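Local atomic coordinates of nuclease-like protein (Chaetomium thermophilum, PDB entry 6GRB), a protein that probably acts as the junction-resolving enzyme GEN1, cutting four-way Holliday junctions and 5'-flap DNA with the help of metal ions. Residues G51-R63 and G305-T317. Numbering follows the deposited sequence.
Sequences GGSNPAIRTLFYR and GLREFTRETFDWT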
loop_
_atom_site.group_PDB
_atom_site.type_symbol
_atom_site.label_atom_id
_atom_site.label_comp_id
_atom_site.label_asym_id
_atom_site.label_seq_id
_atom_site.Cartn_x
_atom_site.Cartn_y
_atom_site.Cartn_z
ATOM N N GLY A 51 -20.863 14.888 -3.635
ATOM C CA GLY A 51 -22.138 14.331 -4.082
ATOM C C GLY A 51 -22.566 13.086 -3.324
ATOM O O GLY A 51 -21.761 12.353 -2.747
ATOM N N GLY A 52 -23.881 12.844 -3.336
ATOM C CA GLY A 52 -24.433 11.606 -2.813
ATOM C C GLY A 52 -24.440 11.535 -1.292
ATOM O O GLY A 52 -24.550 12.543 -0.592
ATOM N N SER A 53 -24.322 10.308 -0.781
ATOM C CA SER A 53 -24.262 10.044 0.654
ATOM C C SER A 53 -22.936 9.378 0.981
ATOM O O SER A 53 -22.561 8.385 0.341
ATOM C CB SER A 53 -25.415 9.145 1.110
ATOM O OG SER A 53 -26.653 9.650 0.650
ATOM N N ASN A 54 -22.232 9.930 1.980
ATOM C CA ASN A 54 -20.919 9.485 2.440
ATOM C C ASN A 54 -19.934 9.317 1.283
ATOM O O ASN A 54 -19.484 8.191 1.026
ATOM C CB ASN A 54 -21.029 8.169 3.225
ATOM C CG ASN A 54 -21.847 8.309 4.512
ATOM O OD1 ASN A 54 -23.012 8.684 4.469
ATOM N ND2 ASN A 54 -21.242 7.970 5.649
ATOM N N PRO A 55 -19.551 10.405 0.594
ATOM C CA PRO A 55 -18.621 10.258 -0.532
ATOM C C PRO A 55 -17.226 9.843 -0.115
ATOM O O PRO A 55 -16.585 9.101 -0.860
ATOM C CB PRO A 55 -18.643 11.647 -1.182
ATOM C CG PRO A 55 -18.897 12.573 -0.050
ATOM C CD PRO A 55 -19.879 11.824 0.836
ATOM N N ALA A 56 -16.742 10.272 1.055
ATOM C CA ALA A 56 -15.429 9.875 1.560
ATOM C C ALA A 56 -15.289 8.357 1.641
ATOM O O ALA A 56 -14.194 7.825 1.411
ATOM C CB ALA A 56 -15.178 10.503 2.912
ATOM N N ILE A 57 -16.387 7.640 1.867
ATOM C CA ILE A 57 -16.290 6.204 2.073
ATOM C C ILE A 57 -16.912 5.407 0.937
ATOM O O ILE A 57 -16.577 4.208 0.771
ATOM C CB ILE A 57 -16.880 5.857 3.460
ATOM C CG1 ILE A 57 -16.730 4.407 3.899
ATOM C CG2 ILE A 57 -18.353 6.214 3.566
ATOM C CD1 ILE A 57 -17.047 4.271 5.358
ATOM N N ARG A 58 -17.701 6.074 0.065
ATOM C CA ARG A 58 -17.961 5.593 -1.285
ATOM C C ARG A 58 -16.649 5.380 -2.025
ATOM O O ARG A 58 -16.445 4.330 -2.639
ATOM C CB ARG A 58 -18.873 6.549 -2.038
ATOM C CG ARG A 58 -19.944 5.859 -2.871
ATOM C CD ARG A 58 -21.014 6.838 -3.324
ATOM N NE ARG A 58 -20.453 8.046 -3.933
ATOM C CZ ARG A 58 -20.856 9.292 -3.681
ATOM N NH1 ARG A 58 -21.835 9.538 -2.819
ATOM N NH2 ARG A 58 -20.277 10.307 -4.303
ATOM N N THR A 59 -15.723 6.344 -1.952
ATOM C CA THR A 59 -14.494 6.167 -2.722
ATOM C C THR A 59 -13.602 5.105 -2.097
ATOM O O THR A 59 -12.857 4.422 -2.812
ATOM C CB THR A 59 -13.730 7.489 -2.902
ATOM O OG1 THR A 59 -13.077 7.854 -1.694
ATOM C CG2 THR A 59 -14.667 8.586 -3.274
ATOM N N LEU A 60 -13.673 4.939 -0.777
ATOM C CA LEU A 60 -13.006 3.815 -0.122
ATOM C C LEU A 60 -13.577 2.489 -0.621
ATOM O O LEU A 60 -12.839 1.553 -0.933
ATOM C CB LEU A 60 -13.170 3.964 1.396
ATOM C CG LEU A 60 -12.211 3.240 2.320
ATOM C CD1 LEU A 60 -10.881 3.953 2.314
ATOM C CD2 LEU A 60 -12.767 3.144 3.724
ATOM N N PHE A 61 -14.908 2.411 -0.706
ATOM C CA PHE A 61 -15.593 1.296 -1.351
ATOM C C PHE A 61 -15.014 1.011 -2.743
ATOM O O PHE A 61 -14.675 -0.132 -3.059
ATOM C CB PHE A 61 -17.103 1.607 -1.412
ATOM C CG PHE A 61 -17.917 0.588 -2.157
ATOM C CD1 PHE A 61 -18.125 0.709 -3.520
ATOM C CD2 PHE A 61 -18.482 -0.491 -1.497
ATOM C CE1 PHE A 61 -18.864 -0.235 -4.212
ATOM C CE2 PHE A 61 -19.210 -1.438 -2.187
ATOM C CZ PHE A 61 -19.402 -1.313 -3.538
ATOM N N TYR A 62 -14.880 2.045 -3.582
ATOM C CA TYR A 62 -14.401 1.827 -4.944
ATOM C C TYR A 62 -12.940 1.358 -4.961
ATOM O O TYR A 62 -12.593 0.458 -5.728
ATOM C CB TYR A 62 -14.613 3.091 -5.784
ATOM C CG TYR A 62 -16.060 3.330 -6.188
ATOM C CD1 TYR A 62 -16.734 2.421 -7.000
ATOM C CD2 TYR A 62 -16.745 4.464 -5.769
ATOM C CE1 TYR A 62 -18.044 2.617 -7.378
ATOM C CE2 TYR A 62 -18.072 4.680 -6.143
ATOM C CZ TYR A 62 -18.715 3.746 -6.951
ATOM O OH TYR A 62 -20.023 3.951 -7.337
ATOM N N ARG A 63 -12.087 1.897 -4.083
ATOM C CA ARG A 63 -10.721 1.374 -3.956
ATOM C C ARG A 63 -10.691 -0.086 -3.498
ATOM O O ARG A 63 -9.777 -0.829 -3.865
ATOM C CB ARG A 63 -9.899 2.225 -2.979
ATOM C CG ARG A 63 -9.814 3.695 -3.339
ATOM C CD ARG A 63 -8.524 4.048 -4.045
ATOM N NE ARG A 63 -8.547 5.422 -4.549
ATOM C CZ ARG A 63 -7.451 6.120 -4.841
ATOM N NH1 ARG A 63 -6.258 5.557 -4.669
ATOM N NH2 ARG A 63 -7.545 7.373 -5.296
ATOM N N GLY A 305 -24.287 -8.597 2.967
ATOM C CA GLY A 305 -23.838 -7.575 3.899
ATOM C C GLY A 305 -23.499 -6.276 3.197
ATOM O O GLY A 305 -23.874 -5.196 3.657
ATOM N N LEU A 306 -22.779 -6.365 2.070
ATOM C CA LEU A 306 -22.530 -5.195 1.232
ATOM C C LEU A 306 -23.815 -4.619 0.663
ATOM O O LEU A 306 -23.912 -3.396 0.492
ATOM C CB LEU A 306 -21.573 -5.547 0.094
ATOM C CG LEU A 306 -20.092 -5.530 0.440
ATOM C CD1 LEU A 306 -19.255 -5.995 -0.786
ATOM C CD2 LEU A 306 -19.684 -4.152 0.894
ATOM N N ARG A 307 -24.812 -5.464 0.353
ATOM C CA ARG A 307 -26.079 -4.903 -0.112
ATOM C C ARG A 307 -26.763 -4.089 0.982
ATOM O O ARG A 307 -27.241 -2.983 0.717
ATOM C CB ARG A 307 -27.011 -5.983 -0.628
ATOM C CG ARG A 307 -28.358 -5.406 -1.048
ATOM C CD ARG A 307 -28.236 -4.532 -2.304
ATOM N NE ARG A 307 -29.449 -3.743 -2.535
ATOM C CZ ARG A 307 -29.507 -2.414 -2.485
ATOM N NH1 ARG A 307 -30.654 -1.794 -2.691
ATOM N NH2 ARG A 307 -28.417 -1.696 -2.244
ATOM N N GLU A 308 -26.789 -4.590 2.221
ATOM C CA GLU A 308 -27.353 -3.788 3.312
ATOM C C GLU A 308 -26.507 -2.544 3.592
ATOM O O GLU A 308 -27.059 -1.451 3.786
ATOM C CB GLU A 308 -27.513 -4.626 4.582
ATOM N N PHE A 309 -25.170 -2.678 3.589
ATOM C CA PHE A 309 -24.297 -1.522 3.814
ATOM C C PHE A 309 -24.540 -0.403 2.791
ATOM O O PHE A 309 -24.671 0.773 3.165
ATOM C CB PHE A 309 -22.831 -1.952 3.785
ATOM C CG PHE A 309 -21.854 -0.842 4.109
ATOM C CD1 PHE A 309 -21.402 0.016 3.118
ATOM C CD2 PHE A 309 -21.369 -0.681 5.403
ATOM C CE1 PHE A 309 -20.506 1.023 3.400
ATOM C CE2 PHE A 309 -20.451 0.327 5.705
ATOM C CZ PHE A 309 -20.024 1.188 4.698
ATOM N N THR A 310 -24.584 -0.745 1.492
ATOM C CA THR A 310 -24.701 0.282 0.457
ATOM C C THR A 310 -26.077 0.932 0.451
ATOM O O THR A 310 -26.191 2.138 0.161
ATOM C CB THR A 310 -24.401 -0.301 -0.926
ATOM O OG1 THR A 310 -25.306 -1.374 -1.215
ATOM C CG2 THR A 310 -22.961 -0.794 -1.000
ATOM N N ARG A 311 -27.127 0.153 0.756
ATOM C CA ARG A 311 -28.455 0.721 0.955
ATOM C C ARG A 311 -28.445 1.776 2.059
ATOM O O ARG A 311 -29.006 2.872 1.897
ATOM C CB ARG A 311 -29.446 -0.403 1.272
ATOM C CG ARG A 311 -30.922 0.028 1.369
ATOM C CD ARG A 311 -31.799 -1.004 2.075
ATOM N NE ARG A 311 -31.488 -2.387 1.686
ATOM C CZ ARG A 311 -31.902 -2.972 0.558
ATOM N NH1 ARG A 311 -32.635 -2.288 -0.326
ATOM N NH2 ARG A 311 -31.582 -4.236 0.301
ATOM N N GLU A 312 -27.801 1.479 3.192
ATOM C CA GLU A 312 -27.880 2.404 4.325
ATOM C C GLU A 312 -26.919 3.574 4.175
ATOM O O GLU A 312 -27.254 4.711 4.538
ATOM C CB GLU A 312 -27.609 1.675 5.644
ATOM N N THR A 313 -25.729 3.328 3.635
ATOM C CA THR A 313 -24.706 4.368 3.619
ATOM C C THR A 313 -24.687 5.176 2.324
ATOM O O THR A 313 -24.460 6.388 2.362
ATOM C CB THR A 313 -23.332 3.745 3.872
ATOM O OG1 THR A 313 -23.470 2.692 4.836
ATOM C CG2 THR A 313 -22.348 4.810 4.394
ATOM N N PHE A 314 -24.922 4.555 1.176
ATOM C CA PHE A 314 -24.837 5.290 -0.076
ATOM C C PHE A 314 -26.205 5.666 -0.606
ATOM O O PHE A 314 -26.298 6.396 -1.602
ATOM C CB PHE A 314 -24.064 4.473 -1.121
ATOM C CG PHE A 314 -22.704 4.028 -0.655
ATOM C CD1 PHE A 314 -21.995 4.765 0.295
ATOM C CD2 PHE A 314 -22.123 2.862 -1.163
ATOM C CE1 PHE A 314 -20.736 4.354 0.724
ATOM C CE2 PHE A 314 -20.868 2.456 -0.739
ATOM C CZ PHE A 314 -20.177 3.196 0.202
ATOM N N ASP A 315 -27.226 5.117 0.013
ATOM C CA ASP A 315 -28.578 5.316 -0.401
ATOM C C ASP A 315 -28.861 4.565 -1.679
ATOM O O ASP A 315 -29.717 4.935 -2.431
ATOM C CB ASP A 315 -28.909 6.780 -0.536
ATOM C CG ASP A 315 -29.930 7.219 0.460
ATOM O OD1 ASP A 315 -29.670 8.171 1.179
ATOM O OD2 ASP A 315 -30.982 6.596 0.546
ATOM N N TRP A 316 -28.088 3.533 -1.946
ATOM C CA TRP A 316 -28.338 2.664 -3.097
ATOM C C TRP A 316 -29.575 1.819 -2.786
ATOM O O TRP A 316 -29.513 0.617 -2.503
ATOM C CB TRP A 316 -27.126 1.796 -3.421
ATOM C CG TRP A 316 -25.906 2.573 -3.878
ATOM C CD1 TRP A 316 -25.798 3.935 -4.049
ATOM C CD2 TRP A 316 -24.627 2.031 -4.215
ATOM N NE1 TRP A 316 -24.530 4.265 -4.465
ATOM C CE2 TRP A 316 -23.793 3.113 -4.582
ATOM C CE3 TRP A 316 -24.101 0.735 -4.239
ATOM C CZ2 TRP A 316 -22.461 2.935 -4.960
ATOM C CZ3 TRP A 316 -22.777 0.562 -4.622
ATOM C CH2 TRP A 316 -21.978 1.659 -4.982
ATOM N N THR A 317 -30.722 2.490 -2.835
ATOM C CA THR A 317 -31.977 1.904 -2.391
ATOM C C THR A 317 -32.723 1.217 -3.532
ATOM O O THR A 317 -32.595 1.598 -4.697
ATOM C CB THR A 317 -32.872 2.972 -1.774
ATOM O OG1 THR A 317 -33.069 4.022 -2.725
ATOM C CG2 THR A 317 -32.224 3.541 -0.508
#
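The edge of Phe314 meets the face of Phe61 in an offset edge-to-face pair where helix 55-70, in the XPG N-terminal part of the nuclease, packs against the end of helix 303-313; their 55-63 and 305-313 segments run roughly antiparallel, at 153°. Followed outward from its backbone, Phe61 touches first Phe314, then Trp316, Thr310 and Leu306. CB lies 3.8 Å from Phe314 CZ, and CG is as near to Phe314 CE2, which stands over one face of the Phe61 ring. Farther out, CE1 comes to 3.7 Å from Trp316 CH2; the indole likewise turns an offset edge to a Phe61 face, its plane 88° away, completing a three-ring aromatic cluster. On the other rim, CE2 reaches Thr310 CG2 and, near the ring plane, Leu306 CD2 at 4.1 Å. Because CG is anti to the backbone N (chi1 175°), the ring extends across to the partner helix, where a flat, wholly apolar side chain suits these hydrocarbon surroundings.

Phe314 has the Phe61 ring at its edge and Arg58 CG 3.8 Å above its ring centre in a CH-pi contact, while the guanidinium turns back to hold Gly51 O with both NH1 and NH2; a long arginine thus supplies methylene to the ring and charge to the loop. An alanine in place of Phe314 would probably leave a gap beneath Arg58 CG and deprive Phe61 of one of its edge-on partners. Beside the cluster, Thr313 CG2 packs on the Asn54 amide, 3.5 Å from CG, and Ser53 OG gives Asp315 OD1 a weak hydrogen bond. Helix 55-63 is therefore joined to the C-terminal end of helix 305-313 and the residues that follow chiefly by aromatic and aliphatic surfaces, with polar bonding confined to the loop margin.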